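Local coordinates for protein beta-1,3-glucosyltransferase (Paecilomyces sp. J18, PDB 5JVV) that is a fungal carbohydrate-active enzyme, probably of family GH16, built on a curved sandwich of two beta sheets, at residues Ser10-Ala22 with Tyr33-Val47. Sequence-based numbering, arbitrary orientation.
Sequences SGKDFLDAFSFFA and YVSREVAEGEGLVKV
Arg36 lies over the Phe20 ring and Leu15 covers one face of its guanidinium, while its tip meets Asp16 edge-on; its course from CB to tip is a worked example of how one long side chain can serve an apolar and an ionic contact together. CB sits almost exactly over the centre of the Phe20 ring, 3.5 Å from its centroid, in a CH-pi contact. With CG anti to the backbone N (chi1 176°) and the chain extended beyond it, CG passes above the rim of the ring and CD still lies 3.7 Å from Phe20 CE2. NE then gives its hydrogen to Glu40 OE2, one helical turn further on, in a salt bridge of 2.8 Å that is nearly straight (178°) and meets that oxygen from above the carboxylate plane. One face of the guanidinium is covered by Leu15 CB, which lies 3.6 Å from Arg36 CZ. NH2 finishes the path: it donates to the anti side of Asp16 OD1 at 2.8 Å, a second salt bridge, and to a water at 3.0 Å, which bridges to Phe18 O.

Beside the Asp16-Arg36-Glu40 network, Val45 divides its methyls, CG1 meeting Leu15 CD2 tip to tip at 3.8 Å and CG2 approaching the edge of the Phe20 ring. Farther along, a second water joins Phe21 O to Val34 O. Strand 18-20 pairs with strand 70-77 in one sheet, strand 45-47 with strand 53-55 in the other, and Leu15 and Val45 touch strand 53-55, so the contact joins the two sheets. Two carboxylates and a water meet the guanidinium close to its plane while carbon covers one face, an arrangement that fixes its rotation and would be expected to keep Arg36 charged and both acids ionised.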
ATOM      1  N   SER A  10       5.366  15.321   7.270  1.00 10.42           N
ATOM      2  CA  SER A  10       4.079  15.196   7.952  1.00 11.39           C
ATOM      3  C   SER A  10       3.208  16.385   7.582  1.00 12.21           C
ATOM      4  O   SER A  10       3.718  17.407   7.118  1.00 13.59           O
ATOM      5  CB  SER A  10       4.247  15.098   9.474  1.00 15.02           C
ATOM      6  OG  SER A  10       4.622  16.346  10.025  1.00 17.99           O
ATOM      7  N   GLY A  11       1.901  16.244   7.782  1.00 12.36           N
ATOM      8  CA  GLY A  11       0.968  17.339   7.574  1.00 11.93           C
ATOM      9  C   GLY A  11       1.030  17.941   6.187  1.00 14.00           C
ATOM     10  O   GLY A  11       1.134  17.221   5.191  1.00 11.93           O
ATOM     11  N   LYS A  12       0.975  19.268   6.118  1.00 16.33           N
ATOM     12  CA  LYS A  12       0.992  19.959   4.828  1.00 15.79           C
ATOM     13  C   LYS A  12       2.262  19.664   4.040  1.00 15.70           C
ATOM     14  O   LYS A  12       2.221  19.551   2.812  1.00 19.51           O
ATOM     15  CB  LYS A  12       0.853  21.469   5.030  1.00 20.76           C
ATOM     16  CG  LYS A  12      -0.330  21.853   5.889  1.00 28.72           C
ATOM     17  CD  LYS A  12      -0.378  23.352   6.161  1.00 36.97           C
ATOM     18  CE  LYS A  12      -0.827  24.132   4.935  1.00 40.78           C
ATOM     19  NZ  LYS A  12      -1.637  25.333   5.315  1.00 41.63           N
ATOM     20  N   ASP A  13       3.389  19.543   4.738  1.00 15.45           N
ATOM     21  CA  ASP A  13       4.657  19.233   4.084  1.00 14.82           C
ATOM     22  C   ASP A  13       4.597  17.877   3.399  1.00 14.46           C
ATOM     23  O   ASP A  13       5.158  17.688   2.321  1.00 15.07           O
ATOM     24  CB  ASP A  13       5.811  19.247   5.092  1.00 20.46           C
ATOM     25  CG  ASP A  13       6.096  20.631   5.637  1.00 29.28           C
ATOM     26  OD1 ASP A  13       5.680  21.628   5.011  1.00 29.18           O
ATOM     27  OD2 ASP A  13       6.757  20.720   6.694  1.00 37.67           O
ATOM     28  N   PHE A  14       3.911  16.932   4.033  1.00 12.42           N
ATOM     29  CA  PHE A  14       3.703  15.624   3.437  1.00 10.79           C
ATOM     30  C   PHE A  14       2.913  15.795   2.142  1.00 12.68           C
ATOM     31  O   PHE A  14       3.339  15.334   1.088  1.00 12.34           O
ATOM     32  CB  PHE A  14       2.941  14.715   4.414  1.00 12.80           C
ATOM     33  CG  PHE A  14       2.588  13.365   3.846  1.00 11.31           C
ATOM     34  CD1 PHE A  14       3.434  12.275   4.022  1.00 11.87           C
ATOM     35  CD2 PHE A  14       1.394  13.190   3.146  1.00 10.51           C
ATOM     36  CE1 PHE A  14       3.102  11.036   3.506  1.00 10.26           C
ATOM     37  CE2 PHE A  14       1.060  11.962   2.623  1.00 12.21           C
ATOM     38  CZ  PHE A  14       1.906  10.878   2.812  1.00 10.42           C
ATOM     39  N   LEU A  15       1.762  16.452   2.216  1.00 14.18           N
ATOM     40  CA  LEU A  15       0.943  16.656   1.023  1.00 13.64           C
ATOM     41  C   LEU A  15       1.712  17.373  -0.098  1.00 12.72           C
ATOM     42  O   LEU A  15       1.575  17.025  -1.278  1.00 14.02           O
ATOM     43  CB  LEU A  15      -0.333  17.422   1.378  1.00 11.48           C
ATOM     44  CG  LEU A  15      -1.334  16.675   2.257  1.00 13.24           C
ATOM     45  CD1 LEU A  15      -2.461  17.601   2.689  1.00 15.16           C
ATOM     46  CD2 LEU A  15      -1.888  15.446   1.526  1.00 12.58           C
ATOM     47  N   ASP A  16       2.514  18.366   0.266  1.00 12.55           N
ATOM     48  CA  ASP A  16       3.288  19.113  -0.723  1.00 15.04           C
ATOM     49  C   ASP A  16       4.360  18.265  -1.402  1.00 17.11           C
ATOM     50  O   ASP A  16       4.873  18.643  -2.451  1.00 18.90           O
ATOM     51  CB  ASP A  16       3.955  20.334  -0.078  1.00 14.37           C
ATOM     52  CG  ASP A  16       2.968  21.423   0.286  1.00 17.96           C
ATOM     53  OD1 ASP A  16       1.834  21.416  -0.234  1.00 19.42           O
ATOM     54  OD2 ASP A  16       3.337  22.310   1.082  1.00 21.60           O
ATOM     55  N   ALA A  17       4.702  17.125  -0.803  1.00 13.42           N
ATOM     56  CA  ALA A  17       5.774  16.269  -1.322  1.00 12.02           C
ATOM     57  C   ALA A  17       5.273  15.187  -2.271  1.00 14.02           C
ATOM     58  O   ALA A  17       6.044  14.328  -2.699  1.00 15.24           O
ATOM     59  CB  ALA A  17       6.547  15.642  -0.169  1.00 14.98           C
ATOM     60  N   PHE A  18       3.986  15.233  -2.600  1.00 13.24           N
ATOM     61  CA  PHE A  18       3.398  14.261  -3.517  1.00 13.06           C
ATOM     62  C   PHE A  18       2.652  14.969  -4.633  1.00 12.13           C
ATOM     63  O   PHE A  18       2.104  16.051  -4.430  1.00 15.61           O
ATOM     64  CB  PHE A  18       2.424  13.328  -2.773  1.00 11.03           C
ATOM     65  CG  PHE A  18       3.103  12.341  -1.864  1.00 11.93           C
ATOM     66  CD1 PHE A  18       3.323  11.039  -2.289  1.00 12.59           C
ATOM     67  CD2 PHE A  18       3.523  12.712  -0.591  1.00 15.10           C
ATOM     68  CE1 PHE A  18       3.956  10.118  -1.466  1.00 11.02           C
ATOM     69  CE2 PHE A  18       4.152  11.799   0.237  1.00 14.47           C
ATOM     70  CZ  PHE A  18       4.369  10.499  -0.200  1.00 12.41           C
ATOM     71  N   SER A  19       2.644  14.369  -5.814  1.00 12.18           N
ATOM     72  CA  SER A  19       1.746  14.816  -6.868  1.00 13.18           C
ATOM     73  C   SER A  19       0.502  13.957  -6.788  1.00 14.80           C
ATOM     74  O   SER A  19       0.557  12.815  -6.320  1.00 15.24           O
ATOM     75  CB  SER A  19       2.401  14.668  -8.240  1.00 18.09           C
ATOM     76  OG  SER A  19       2.746  13.320  -8.506  1.00 19.96           O
ATOM     77  N   PHE A  20      -0.626  14.502  -7.234  1.00 11.21           N
ATOM     78  CA  PHE A  20      -1.878  13.765  -7.223  1.00  9.95           C
ATOM     79  C   PHE A  20      -2.167  13.210  -8.613  1.00 11.81           C
ATOM     80  O   PHE A  20      -2.393  13.966  -9.565  1.00 14.74           O
ATOM     81  CB  PHE A  20      -3.029  14.656  -6.753  1.00 12.43           C
ATOM     82  CG  PHE A  20      -3.084  14.845  -5.254  1.00 13.59           C
ATOM     83  CD1 PHE A  20      -4.249  14.561  -4.555  1.00 16.36           C
ATOM     84  CD2 PHE A  20      -1.975  15.299  -4.549  1.00 13.92           C
ATOM     85  CE1 PHE A  20      -4.311  14.739  -3.173  1.00 20.02           C
ATOM     86  CE2 PHE A  20      -2.029  15.477  -3.167  1.00 15.43           C
ATOM     87  CZ  PHE A  20      -3.196  15.193  -2.483  1.00 16.85           C
ATOM     88  N   PHE A  21      -2.152  11.888  -8.730  1.00 11.35           N
ATOM     89  CA  PHE A  21      -2.453  11.225  -9.999  1.00 10.62           C
ATOM     90  C   PHE A  21      -3.946  11.327 -10.233  1.00 12.14           C
ATOM     91  O   PHE A  21      -4.734  10.928  -9.378  1.00 13.71           O
ATOM     92  CB  PHE A  21      -2.026   9.753  -9.929  1.00 11.93           C
ATOM     93  CG  PHE A  21      -2.333   8.959 -11.181  1.00 12.60           C
ATOM     94  CD1 PHE A  21      -1.405   8.881 -12.212  1.00 17.68           C
ATOM     95  CD2 PHE A  21      -3.537   8.276 -11.312  1.00 11.11           C
ATOM     96  CE1 PHE A  21      -1.679   8.141 -13.361  1.00 16.74           C
ATOM     97  CE2 PHE A  21      -3.817   7.537 -12.458  1.00 14.08           C
ATOM     98  CZ  PHE A  21      -2.886   7.472 -13.480  1.00 15.26           C
ATOM     99  N   ALA A  22      -4.349  11.837 -11.392  1.00 12.50           N
ATOM    100  CA  ALA A  22      -5.764  12.129 -11.610  1.00 11.59           C
ATOM    101  C   ALA A  22      -6.279  11.612 -12.944  1.00 13.37           C
ATOM    102  O   ALA A  22      -7.300  12.082 -13.449  1.00 18.49           O
ATOM    103  CB  ALA A  22      -6.019  13.625 -11.478  1.00 13.04           C
ATOM    104  N   TYR A  33      -9.993   9.067  -9.659  1.00  8.90           N
ATOM    105  CA  TYR A  33      -8.887   9.741  -9.002  1.00  7.77           C
ATOM    106  C   TYR A  33      -8.985  11.237  -9.287  1.00 12.67           C
ATOM    107  O   TYR A  33      -9.129  11.646 -10.447  1.00 13.24           O
ATOM    108  CB  TYR A  33      -7.575   9.186  -9.522  1.00 11.20           C
ATOM    109  CG  TYR A  33      -7.147   7.875  -8.898  1.00  8.89           C
ATOM    110  CD1 TYR A  33      -7.309   7.629  -7.536  1.00  9.19           C
ATOM    111  CD2 TYR A  33      -6.555   6.888  -9.675  1.00  9.23           C
ATOM    112  CE1 TYR A  33      -6.880   6.425  -6.973  1.00  9.52           C
ATOM    113  CE2 TYR A  33      -6.136   5.688  -9.122  1.00  9.29           C
ATOM    114  CZ  TYR A  33      -6.300   5.467  -7.771  1.00 10.36           C
ATOM    115  OH  TYR A  33      -5.861   4.279  -7.221  1.00  9.22           O
ATOM    116  N   VAL A  34      -8.904  12.051  -8.240  1.00 10.24           N
ATOM    117  CA  VAL A  34      -9.092  13.502  -8.383  1.00  8.79           C
ATOM    118  C   VAL A  34      -7.885  14.320  -7.915  1.00 10.04           C
ATOM    119  O   VAL A  34      -7.029  13.832  -7.176  1.00 11.16           O
ATOM    120  CB  VAL A  34     -10.355  13.993  -7.663  1.00 12.67           C
ATOM    121  CG1 VAL A  34     -11.591  13.326  -8.260  1.00 12.00           C
ATOM    122  CG2 VAL A  34     -10.260  13.721  -6.161  1.00 12.85           C
ATOM    123  N   SER A  35      -7.828  15.575  -8.359  1.00 12.52           N
ATOM    124  CA  SER A  35      -6.731  16.473  -8.016  1.00 12.35           C
ATOM    125  C   SER A  35      -6.802  16.847  -6.551  1.00 11.09           C
ATOM    126  O   SER A  35      -7.833  16.640  -5.898  1.00 12.90           O
ATOM    127  CB  SER A  35      -6.785  17.739  -8.861  1.00 12.82           C
ATOM    128  OG  SER A  35      -7.936  18.504  -8.532  1.00 14.69           O
ATOM    129  N   ARG A  36      -5.710  17.394  -6.029  1.00 10.44           N
ATOM    130  CA  ARG A  36      -5.671  17.793  -4.624  1.00 11.43           C
ATOM    131  C   ARG A  36      -6.734  18.828  -4.250  1.00 12.28           C
ATOM    132  O   ARG A  36      -7.400  18.678  -3.226  1.00 13.96           O
ATOM    133  CB  ARG A  36      -4.275  18.281  -4.230  1.00 13.38           C
ATOM    134  CG  ARG A  36      -4.187  18.801  -2.800  1.00 13.73           C
ATOM    135  CD  ARG A  36      -2.748  19.042  -2.404  1.00 16.48           C
ATOM    136  NE  ARG A  36      -2.649  19.733  -1.122  1.00 15.17           N
ATOM    137  CZ  ARG A  36      -1.507  20.167  -0.599  1.00 19.14           C
ATOM    138  NH1 ARG A  36      -1.508  20.798   0.569  1.00 19.10           N
ATOM    139  NH2 ARG A  36      -0.369  19.985  -1.256  1.00 18.58           N
ATOM    140  N   GLU A  37      -6.913  19.867  -5.064  1.00 11.85           N
ATOM    141  CA  GLU A  37      -7.909  20.888  -4.722  1.00 12.69           C
ATOM    142  C   GLU A  37      -9.337  20.328  -4.726  1.00  9.39           C
ATOM    143  O   GLU A  37     -10.166  20.736  -3.904  1.00 13.82           O
ATOM    144  CB  GLU A  37      -7.780  22.139  -5.604  1.00 15.83           C
ATOM    145  CG  GLU A  37      -8.178  21.947  -7.050  1.00 18.43           C
ATOM    146  CD  GLU A  37      -7.070  21.383  -7.930  1.00 23.18           C
ATOM    147  OE1 GLU A  37      -5.925  21.180  -7.444  1.00 20.50           O
ATOM    148  OE2 GLU A  37      -7.360  21.133  -9.125  1.00 19.31           O
ATOM    149  N   VAL A  38      -9.619  19.384  -5.619  1.00 10.64           N
ATOM    150  CA  VAL A  38     -10.927  18.748  -5.625  1.00 11.56           C
ATOM    151  C   VAL A  38     -11.086  17.901  -4.371  1.00 10.61           C
ATOM    152  O   VAL A  38     -12.120  17.951  -3.709  1.00 13.26           O
ATOM    153  CB  VAL A  38     -11.150  17.885  -6.877  1.00 12.01           C
ATOM    154  CG1 VAL A  38     -12.358  16.995  -6.692  1.00 13.31           C
ATOM    155  CG2 VAL A  38     -11.345  18.768  -8.097  1.00 15.85           C
ATOM    156  N   ALA A  39     -10.039  17.156  -4.030  1.00 10.45           N
ATOM    157  CA  ALA A  39     -10.080  16.259  -2.879  1.00  9.03           C
ATOM    158  C   ALA A  39     -10.268  17.037  -1.586  1.00 11.94           C
ATOM    159  O   ALA A  39     -11.044  16.632  -0.709  1.00 13.70           O
ATOM    160  CB  ALA A  39      -8.812  15.440  -2.815  1.00 10.49           C
ATOM    161  N   GLU A  40      -9.565  18.158  -1.464  1.00 12.28           N
ATOM    162  CA  GLU A  40      -9.689  18.982  -0.271  1.00 10.65           C
ATOM    163  C   GLU A  40     -11.083  19.584  -0.165  1.00 14.63           C
ATOM    164  O   GLU A  40     -11.647  19.677   0.924  1.00 15.22           O
ATOM    165  CB  GLU A  40      -8.603  20.059  -0.238  1.00 10.05           C
ATOM    166  CG  GLU A  40      -7.217  19.474   0.086  1.00 13.69           C
ATOM    167  CD  GLU A  40      -6.088  20.461  -0.121  1.00 19.43           C
ATOM    168  OE1 GLU A  40      -6.317  21.504  -0.770  1.00 26.30           O
ATOM    169  OE2 GLU A  40      -4.963  20.180   0.354  1.00 18.90           O
ATOM    170  N   GLY A  41     -11.649  19.976  -1.300  1.00 16.06           N
ATOM    171  CA  GLY A  41     -12.972  20.579  -1.305  1.00 12.78           C
ATOM    172  C   GLY A  41     -14.083  19.617  -0.928  1.00 13.26           C
ATOM    173  O   GLY A  41     -15.106  20.018  -0.369  1.00 22.32           O
ATOM    174  N   GLU A  42     -13.874  18.337  -1.216  1.00 12.43           N
ATOM    175  CA  GLU A  42     -14.904  17.329  -0.997  1.00 15.74           C
ATOM    176  C   GLU A  42     -14.589  16.499   0.247  1.00 17.69           C
ATOM    177  O   GLU A  42     -15.259  15.495   0.537  1.00 17.99           O
ATOM    178  CB  GLU A  42     -15.071  16.456  -2.246  1.00 21.30           C
ATOM    179  CG  GLU A  42     -15.488  17.293  -3.450  1.00 20.38           C
ATOM    180  CD  GLU A  42     -15.763  16.497  -4.702  1.00 29.45           C
ATOM    181  OE1 GLU A  42     -15.940  17.137  -5.758  1.00 30.69           O
ATOM    182  OE2 GLU A  42     -15.817  15.253  -4.634  1.00 31.98           O
ATOM    183  N   GLY A  43     -13.565  16.936   0.975  1.00 13.58           N
ATOM    184  CA  GLY A  43     -13.212  16.335   2.251  1.00 13.93           C
ATOM    185  C   GLY A  43     -12.448  15.021   2.154  1.00 14.29           C
ATOM    186  O   GLY A  43     -12.277  14.326   3.163  1.00 14.29           O
ATOM    187  N   LEU A  44     -11.981  14.667   0.959  1.00 10.33           N
ATOM    188  CA  LEU A  44     -11.209  13.432   0.791  1.00 10.29           C
ATOM    189  C   LEU A  44      -9.784  13.552   1.312  1.00  9.60           C
ATOM    190  O   LEU A  44      -9.124  12.549   1.611  1.00 12.14           O
ATOM    191  CB  LEU A  44     -11.163  12.999  -0.678  1.00 10.97           C
ATOM    192  CG  LEU A  44     -12.308  12.132  -1.223  1.00 19.05           C
ATOM    193  CD1 LEU A  44     -13.664  12.736  -0.964  1.00 18.54           C
ATOM    194  CD2 LEU A  44     -12.107  11.867  -2.714  1.00 17.50           C
ATOM    195  N   VAL A  45      -9.293  14.779   1.389  1.00 10.03           N
ATOM    196  CA  VAL A  45      -7.943  15.031   1.876  1.00 10.36           C
ATOM    197  C   VAL A  45      -7.997  16.175   2.864  1.00  9.33           C
ATOM    198  O   VAL A  45      -8.618  17.215   2.599  1.00 12.05           O
ATOM    199  CB  VAL A  45      -6.982  15.400   0.726  1.00 11.73           C
ATOM    200  CG1 VAL A  45      -5.663  15.942   1.278  1.00 13.72           C
ATOM    201  CG2 VAL A  45      -6.728  14.189  -0.163  1.00 12.26           C
ATOM    202  N   LYS A  46      -7.346  15.987   4.006  1.00 10.73           N
ATOM    203  CA  LYS A  46      -7.278  17.027   5.021  1.00 10.10           C
ATOM    204  C   LYS A  46      -6.134  16.713   5.965  1.00 13.49           C
ATOM    205  O   LYS A  46      -5.668  15.569   6.035  1.00 12.00           O
ATOM    206  CB  LYS A  46      -8.590  17.101   5.803  1.00 12.23           C
ATOM    207  CG  LYS A  46      -8.969  15.805   6.513  1.00 13.81           C
ATOM    208  CD  LYS A  46     -10.410  15.846   7.032  1.00 12.29           C
ATOM    209  CE  LYS A  46     -10.797  14.517   7.682  1.00 17.94           C
ATOM    210  NZ  LYS A  46     -12.261  14.457   8.009  1.00 21.18           N
ATOM    211  N   VAL A  47      -5.685  17.734   6.688  1.00 13.29           N
ATOM    212  CA  VAL A  47      -4.757  17.523   7.797  1.00 13.93           C
ATOM    213  C   VAL A  47      -5.619  17.557   9.044  1.00 13.45           C
ATOM    214  O   VAL A  47      -6.455  18.456   9.211  1.00 14.30           O
ATOM    215  CB  VAL A  47      -3.676  18.608   7.858  1.00 13.77           C
ATOM    216  CG1 VAL A  47      -2.813  18.431   9.105  1.00 16.04           C
ATOM    217  CG2 VAL A  47      -2.815  18.563   6.617  1.00 16.76           C
TER
HETATM  218  O   HOH W   1       0.477  18.315  -3.645  1.00 19.33           O
HETATM  219  O   HOH W   2      -5.260  11.697  -6.814  1.00 11.50           O